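Local coordinates for protein CDP-4-keto-6-deoxy-D-glucose-3-dehydrase (Yersinia pseudotuberculosis, PDB 3BB8) that probably removes the C3 hydroxyl of CDP-4-keto-6-deoxy-D-glucose, using a pyridoxal 5'-phosphate-derived cofactor, in the making of a lipopolysaccharide sugar, at residues Asp138-Ile141 against Pro142-Asn145; Glu176-Arg179 against Val180-Tyr184; Asp201-Ala205 against Gly206-Asp210. The protein carries 1 engineered substitution. One frame throughout, in Å; residues are numbered along the deposited sequence.

Contact 1: residues Asp138-Ile141 against Pro142-Asn145; sequences DVDI and PTYN
Asp140 is tied to Thr143, Tyr144 and Asn145 where the chain turns back on itself. Asp140 N donates to Asn145 O at 2.8 Å (148° at the hydrogen), and Tyr144 N makes a weak, bent bond to Asp140 O. The carboxylate adds a side-chain link across the turn, since Thr143 OG1 donates to Asp140 OD1 at 3.2 Å, reaching it from the anti side and close to the carboxylate plane. Thr143 OG1 also accepts a weak bond from Asn145 N at 3.4 Å, a use of both roles of a hydroxyl. The backbone closes the reversal as a G1 beta bulge: Tyr144 and Asn145 both face Asp140 at the end of strand 133-140. Tyr144 holds the positive phi of 66° that marks the first bulge position. The peptide between Ile141 and Pro142 is cis, a form proline adopts far more readily than other residues, and it bends the chain sharply. Ile141 touches the CE2-CZ-OH end of the Tyr144 phenol obliquely with both branches; CG2 lies anti to the backbone N, beside the carbonyl carbon. A beta-branched aliphatic suits this place because it offers two carbons to the ring, although the close detail is doubtful, as Pro142 crowds both partners in the model. The tyrosine hydroxyl bonds to Thr350 of strand 347-351. Val139 sets CB 3.4 Å from Asn145 O, and it also packs against Thr401 and Ile404 of helix 399-407.

Contact 2: residues Glu176-Arg179 against Val180-Tyr184; sequences EVRR and VADKY
Val180 meets Glu176 one helical turn back through the backbone, Val180 N donating to Glu176 O at 2.8 Å, although the acceptor is less surely placed. A valine serves here because its short apolar side chain is buried against Val155. Beside it the guanidinium of Arg179 is held by Glu176, whose OE1 forms a salt bridge of 2.6 Å with Arg179 NH1, and by Glu152, which takes NH2. Ala181 follows with little but its backbone, Ala181 N donating to Val177 O at 2.7 Å; the small methyl suits a buried position. Asp182 then makes the main side-chain link. Its N bonds to Arg178 O nearly straight (173° at the hydrogen), and its carboxylate receives Arg178 from the preceding turn. Arg178 NE donates to Asp182 OD1 at 3.0 Å, on the syn side and in the guanidinium plane, while Arg178 NH2 forms a salt bridge with Asp182 OD2, also 3.0 Å, and adds a weak bond to OD1. Because the two flat groups stand 87° apart, this is a crossed grip and not a coplanar, side-by-side one. Successive bends at chi2 (-59°) and chi3 curl the arginine toward the next turn, where Asp182 lies. Lys183 N bonds to Arg179 O at 3.1 Å; its fully extended chain ends in a weak bond from NZ to the hydroxyl of Tyr184, which itself bonds to Glu152. Tyr184 N in turn reaches Val180 O. These i to i+4 backbone bonds mark an alpha helix, and the Arg178-Asp182 salt bridge uses the same spacing; the helix, 174-184, is that of a beta-alpha-beta crossover between the parallel strands 159-165 and 187-191.

Contact 3: residues Asp201-Ala205 against Gly206-Asp210; sequences DGKMA and GTFGD
A type II beta turn from Met204 to Thr207 leads the chain off strand 203-204, and Lys203 and Phe208, the residues flanking it, pack together. Within the turn Thr207 OG1 donates to Met204 O at 2.8 Å, in the carbonyl plane, whereas the bond from Thr207 N to Met204 O is weak at 3.5 Å. The hydroxyl bond is the shorter of the two that close the turn; OG1 lies between the backbone N and the carbonyl carbon (chi1 74°), which turns it back toward Met204. Gly206 occupies the third position with a phi of 106°, where a side chain would collide with Ala205 O. Outside the turn, the methylenes of Lys203 cover one face of the Phe208 ring: Lys203 CD sits 3.7 Å from the centroid, a CH-pi contact over the centre of the ring. Lysine suits this exposed place because its extended aliphatic stem shields the ring, and NZ, above the same face but 5.8 Å from the centroid, adds at most a weak cation-pi attraction. The ring edge meets the backbone, with Phe208 CE1 3.1 Å from Lys203 O. The carboxylate of Glu190 collects three backbone donors, Gly206 N on OE2 and Phe208 N and Gly209 N on OE1. A glycine at the third position is typical of the type II turn, which here carries the chain from the small antiparallel sheet toward strand 211-215 of the large mixed sheet.

Contacts 2 and 3 are neighbours, their centres 14 Å apart, and they touch where Arg178 NH1 lies 3.0 Å from Phe208 O. Both border strand 187-191, through Leu188 and Glu190 respectively. Contact 1 stands apart, about 19 Å between centres from each of the others, yet lies nearest the cofactor: the Asn145 side chain is about 9 Å from the bound pyridoxal phosphate, against about 12 Å for that of Ala205 in contact 3, while contact 2 is away from the sites. All three are partly buried. Contact 2 shows the surface chemistry of paired charges beside a buried valine and alanine; contact 1 relies on a cis proline and a bulge, contact 3 on a glycine turn and a lysine CH-pi contact on a phenylalanine face.

Contact 1: residues Asp138-Ile141 against Pro142-Asn145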
loop_
_atom_site.group_PDB
_atom_site.type_symbol
_atom_site.label_atom_id
_atom_site.label_comp_id
_atom_site.label_asym_id
_atom_site.label_seq_id
_atom_site.Cartn_x
_atom_site.Cartn_y
_atom_site.Cartn_z
ATOM N N ASP A 138 -27.551 -10.861 -8.664
ATOM C CA ASP A 138 -27.661 -9.865 -9.724
ATOM C C ASP A 138 -27.932 -8.433 -9.268
ATOM O O ASP A 138 -28.381 -8.190 -8.150
ATOM C CB ASP A 138 -28.736 -10.311 -10.721
ATOM C CG ASP A 138 -28.575 -9.666 -12.086
ATOM O OD1 ASP A 138 -27.428 -9.557 -12.571
ATOM O OD2 ASP A 138 -29.601 -9.285 -12.683
ATOM N N VAL A 139 -27.633 -7.484 -10.149
ATOM C CA VAL A 139 -27.861 -6.071 -9.868
ATOM C C VAL A 139 -29.089 -5.595 -10.645
ATOM O O VAL A 139 -29.735 -6.374 -11.355
ATOM C CB VAL A 139 -26.659 -5.207 -10.296
ATOM C CG1 VAL A 139 -25.423 -5.593 -9.496
ATOM C CG2 VAL A 139 -26.411 -5.377 -11.784
ATOM N N ASP A 140 -29.405 -4.312 -10.508
ATOM C CA ASP A 140 -30.550 -3.727 -11.196
ATOM C C ASP A 140 -30.123 -2.575 -12.099
ATOM O O ASP A 140 -29.232 -1.798 -11.752
ATOM C CB ASP A 140 -31.592 -3.244 -10.185
ATOM C CG ASP A 140 -32.627 -2.327 -10.807
ATOM O OD1 ASP A 140 -32.369 -1.109 -10.894
ATOM O OD2 ASP A 140 -33.699 -2.827 -11.211
ATOM N N ILE A 141 -30.763 -2.470 -13.259
ATOM C CA ILE A 141 -30.715 -1.248 -14.052
ATOM C C ILE A 141 -31.996 -0.437 -13.894
ATOM O O ILE A 141 -33.085 -0.998 -13.761
ATOM C CB ILE A 141 -30.495 -1.553 -15.546
ATOM C CG1 ILE A 141 -29.278 -2.464 -15.730
ATOM C CG2 ILE A 141 -30.324 -0.264 -16.334
ATOM C CD1 ILE A 141 -29.259 -3.197 -17.053
ATOM N N PRO A 142 -31.860 0.885 -13.907
ATOM C CA PRO A 142 -30.594 1.524 -14.281
ATOM C C PRO A 142 -29.948 2.235 -13.095
ATOM O O PRO A 142 -29.255 3.236 -13.280
ATOM C CB PRO A 142 -31.021 2.545 -15.336
ATOM C CG PRO A 142 -32.428 2.875 -14.984
ATOM C CD PRO A 142 -33.026 1.606 -14.446
ATOM N N THR A 143 -30.175 1.717 -11.892
ATOM C CA THR A 143 -29.428 2.151 -10.718
ATOM C C THR A 143 -28.042 1.516 -10.681
ATOM O O THR A 143 -27.102 2.086 -10.127
ATOM C CB THR A 143 -30.175 1.807 -9.416
ATOM O OG1 THR A 143 -30.088 0.398 -9.169
ATOM C CG2 THR A 143 -31.637 2.210 -9.518
ATOM N N TYR A 144 -27.922 0.333 -11.274
ATOM C CA TYR A 144 -26.646 -0.368 -11.335
ATOM C C TYR A 144 -26.108 -0.828 -9.980
ATOM O O TYR A 144 -24.907 -0.983 -9.797
ATOM C CB TYR A 144 -25.613 0.485 -12.075
ATOM C CG TYR A 144 -26.091 0.899 -13.447
ATOM C CD1 TYR A 144 -26.659 2.156 -13.658
ATOM C CD2 TYR A 144 -26.045 0.009 -14.521
ATOM C CE1 TYR A 144 -27.171 2.519 -14.896
ATOM C CE2 TYR A 144 -26.560 0.360 -15.761
ATOM C CZ TYR A 144 -27.124 1.621 -15.943
ATOM O OH TYR A 144 -27.653 1.975 -17.168
ATOM N N ASN A 145 -27.022 -1.050 -9.042
ATOM C CA ASN A 145 -26.676 -1.532 -7.721
ATOM C C ASN A 145 -27.428 -2.834 -7.456
ATOM O O ASN A 145 -28.389 -3.163 -8.156
ATOM C CB ASN A 145 -27.008 -0.484 -6.654
ATOM C CG ASN A 145 -25.925 0.579 -6.531
ATOM O OD1 ASN A 145 -25.913 1.562 -7.269
ATOM N ND2 ASN A 145 -24.997 0.371 -5.605
#

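Contact 2: residues Glu176-Arg179 against Val180-Tyr184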
loop_
_atom_site.group_PDB
_atom_site.type_symbol
_atom_site.label_atom_id
_atom_site.label_comp_id
_atom_site.label_asym_id
_atom_site.label_seq_id
_atom_site.Cartn_x
_atom_site.Cartn_y
_atom_site.Cartn_z
ATOM N N GLU A 176 -33.070 -2.555 2.667
ATOM C CA GLU A 176 -33.152 -4.006 2.544
ATOM C C GLU A 176 -31.862 -4.695 2.984
ATOM O O GLU A 176 -31.908 -5.716 3.676
ATOM C CB GLU A 176 -33.490 -4.405 1.104
ATOM C CG GLU A 176 -33.570 -5.916 0.858
ATOM C CD GLU A 176 -34.568 -6.634 1.768
ATOM O OE1 GLU A 176 -35.292 -5.955 2.536
ATOM O OE2 GLU A 176 -34.630 -7.884 1.712
ATOM N N VAL A 177 -30.715 -4.143 2.586
ATOM C CA VAL A 177 -29.426 -4.725 2.954
ATOM C C VAL A 177 -29.270 -4.800 4.473
ATOM O O VAL A 177 -29.006 -5.866 5.023
ATOM C CB VAL A 177 -28.251 -3.916 2.358
ATOM C CG1 VAL A 177 -26.927 -4.500 2.837
ATOM C CG2 VAL A 177 -28.312 -3.953 0.836
ATOM N N ARG A 178 -29.429 -3.669 5.149
ATOM C CA ARG A 178 -29.323 -3.657 6.600
ATOM C C ARG A 178 -30.346 -4.625 7.191
ATOM O O ARG A 178 -30.018 -5.441 8.058
ATOM C CB ARG A 178 -29.558 -2.247 7.142
ATOM C CG ARG A 178 -28.302 -1.392 7.173
ATOM C CD ARG A 178 -27.239 -2.056 8.039
ATOM N NE ARG A 178 -27.740 -2.286 9.389
ATOM C CZ ARG A 178 -28.012 -1.313 10.251
ATOM N NH1 ARG A 178 -27.819 -0.044 9.905
ATOM N NH2 ARG A 178 -28.505 -1.604 11.448
ATOM N N ARG A 179 -31.581 -4.540 6.715
ATOM C CA ARG A 179 -32.628 -5.418 7.200
ATOM C C ARG A 179 -32.112 -6.855 7.172
ATOM O O ARG A 179 -32.214 -7.584 8.159
ATOM C CB ARG A 179 -33.867 -5.307 6.311
ATOM C CG ARG A 179 -35.173 -5.706 6.993
ATOM C CD ARG A 179 -36.104 -6.401 6.018
ATOM N NE ARG A 179 -35.781 -7.820 5.905
ATOM C CZ ARG A 179 -35.974 -8.546 4.810
ATOM N NH1 ARG A 179 -36.486 -7.981 3.723
ATOM N NH2 ARG A 179 -35.667 -9.839 4.803
ATOM N N VAL A 180 -31.549 -7.259 6.037
ATOM C CA VAL A 180 -31.034 -8.616 5.892
ATOM C C VAL A 180 -29.788 -8.854 6.744
ATOM O O VAL A 180 -29.584 -9.948 7.276
ATOM C CB VAL A 180 -30.686 -8.926 4.430
ATOM C CG1 VAL A 180 -30.345 -10.402 4.283
ATOM C CG2 VAL A 180 -31.849 -8.552 3.531
ATOM N N ALA A 181 -28.958 -7.826 6.871
ATOM C CA ALA A 181 -27.736 -7.941 7.655
ATOM C C ALA A 181 -28.072 -8.097 9.132
ATOM O O ALA A 181 -27.585 -9.016 9.791
ATOM C CB ALA A 181 -26.855 -6.710 7.441
ATOM N N ASP A 182 -28.905 -7.196 9.644
ATOM C CA ASP A 182 -29.301 -7.226 11.046
ATOM C C ASP A 182 -30.038 -8.512 11.408
ATOM O O ASP A 182 -29.913 -9.023 12.523
ATOM C CB ASP A 182 -30.170 -6.013 11.366
ATOM C CG ASP A 182 -29.492 -4.707 10.998
ATOM O OD1 ASP A 182 -28.290 -4.562 11.300
ATOM O OD2 ASP A 182 -30.157 -3.823 10.413
ATOM N N LYS A 183 -30.798 -9.041 10.459
ATOM C CA LYS A 183 -31.538 -10.268 10.697
ATOM C C LYS A 183 -30.581 -11.416 10.973
ATOM O O LYS A 183 -30.638 -12.037 12.037
ATOM C CB LYS A 183 -32.404 -10.605 9.484
ATOM C CG LYS A 183 -33.201 -11.895 9.624
ATOM C CD LYS A 183 -34.020 -12.148 8.374
ATOM C CE LYS A 183 -34.776 -13.452 8.456
ATOM N NZ LYS A 183 -35.458 -13.741 7.165
ATOM N N TYR A 184 -29.694 -11.688 10.018
ATOM C CA TYR A 184 -28.740 -12.780 10.160
ATOM C C TYR A 184 -27.462 -12.422 10.917
ATOM O O TYR A 184 -26.531 -13.224 10.981
ATOM C CB TYR A 184 -28.384 -13.346 8.784
ATOM C CG TYR A 184 -29.555 -13.994 8.084
ATOM C CD1 TYR A 184 -30.494 -13.230 7.391
ATOM C CD2 TYR A 184 -29.747 -15.376 8.150
ATOM C CE1 TYR A 184 -31.599 -13.828 6.780
ATOM C CE2 TYR A 184 -30.846 -15.983 7.546
ATOM C CZ TYR A 184 -31.768 -15.206 6.865
ATOM O OH TYR A 184 -32.857 -15.811 6.281
#

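Contact 3: residues Asp201-Ala205 against Gly206-Asp210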
loop_
_atom_site.group_PDB
_atom_site.type_symbol
_atom_site.label_atom_id
_atom_site.label_comp_id
_atom_site.label_asym_id
_atom_site.label_seq_id
_atom_site.Cartn_x
_atom_site.Cartn_y
_atom_site.Cartn_z
ATOM N N ASP A 201 -31.459 8.303 2.670
ATOM C CA ASP A 201 -32.403 8.567 3.744
ATOM C C ASP A 201 -31.820 9.699 4.586
ATOM O O ASP A 201 -32.032 9.766 5.793
ATOM C CB ASP A 201 -32.596 7.297 4.587
ATOM C CG ASP A 201 -33.800 7.376 5.504
ATOM O OD1 ASP A 201 -34.894 7.729 5.014
ATOM O OD2 ASP A 201 -33.658 7.075 6.709
ATOM N N GLY A 202 -31.065 10.577 3.927
ATOM C CA GLY A 202 -30.446 11.706 4.603
ATOM C C GLY A 202 -29.136 11.421 5.323
ATOM O O GLY A 202 -28.400 12.349 5.657
ATOM N N LYS A 203 -28.836 10.145 5.551
ATOM C CA LYS A 203 -27.618 9.739 6.258
ATOM C C LYS A 203 -26.431 9.443 5.324
ATOM O O LYS A 203 -26.544 8.654 4.383
ATOM C CB LYS A 203 -27.930 8.512 7.127
ATOM C CG LYS A 203 -26.788 8.018 8.009
ATOM C CD LYS A 203 -27.200 6.760 8.779
ATOM C CE LYS A 203 -26.093 6.265 9.702
ATOM N NZ LYS A 203 -25.641 7.316 10.664
ATOM N N MET A 204 -25.297 10.080 5.606
ATOM C CA MET A 204 -24.062 9.930 4.828
ATOM C C MET A 204 -23.689 8.470 4.539
ATOM O O MET A 204 -23.708 7.624 5.434
ATOM C CB MET A 204 -22.911 10.606 5.571
ATOM C CG MET A 204 -21.624 10.683 4.784
ATOM S SD MET A 204 -21.777 11.783 3.373
ATOM C CE MET A 204 -21.549 13.387 4.143
ATOM N N ALA A 205 -23.341 8.183 3.288
ATOM C CA ALA A 205 -22.972 6.824 2.880
ATOM C C ALA A 205 -21.691 6.330 3.547
ATOM O O ALA A 205 -20.691 7.037 3.585
ATOM C CB ALA A 205 -22.817 6.760 1.368
ATOM N N GLY A 206 -21.725 5.104 4.056
ATOM C CA GLY A 206 -20.557 4.544 4.702
ATOM C C GLY A 206 -20.703 4.492 6.205
ATOM O O GLY A 206 -19.839 3.961 6.911
ATOM N N THR A 207 -21.815 5.029 6.694
ATOM C CA THR A 207 -22.077 5.061 8.122
ATOM C C THR A 207 -23.277 4.201 8.518
ATOM O O THR A 207 -23.787 4.314 9.630
ATOM C CB THR A 207 -22.296 6.511 8.590
ATOM O OG1 THR A 207 -23.578 6.974 8.152
ATOM C CG2 THR A 207 -21.231 7.417 7.986
ATOM N N PHE A 208 -23.721 3.336 7.614
ATOM C CA PHE A 208 -24.851 2.465 7.914
ATOM C C PHE A 208 -24.331 1.103 8.352
ATOM O O PHE A 208 -24.988 0.381 9.105
ATOM C CB PHE A 208 -25.752 2.271 6.687
ATOM C CG PHE A 208 -26.418 3.535 6.197
ATOM C CD1 PHE A 208 -25.673 4.558 5.620
ATOM C CD2 PHE A 208 -27.802 3.683 6.284
ATOM C CE1 PHE A 208 -26.291 5.708 5.135
ATOM C CE2 PHE A 208 -28.430 4.830 5.802
ATOM C CZ PHE A 208 -27.670 5.844 5.224
ATOM N N GLY A 209 -23.147 0.747 7.865
ATOM C CA GLY A 209 -22.575 -0.539 8.214
ATOM C C GLY A 209 -21.462 -0.455 9.238
ATOM O O GLY A 209 -21.218 0.597 9.830
ATOM N N ASP A 210 -20.771 -1.571 9.436
ATOM C CA ASP A 210 -19.686 -1.613 10.400
ATOM C C ASP A 210 -18.421 -0.892 9.937
ATOM O O ASP A 210 -17.849 -0.116 10.695
ATOM C CB ASP A 210 -19.383 -3.062 10.758
ATOM C CG ASP A 210 -20.629 -3.814 11.164
ATOM O OD1 ASP A 210 -21.233 -4.489 10.302
ATOM O OD2 ASP A 210 -21.021 -3.711 12.342
#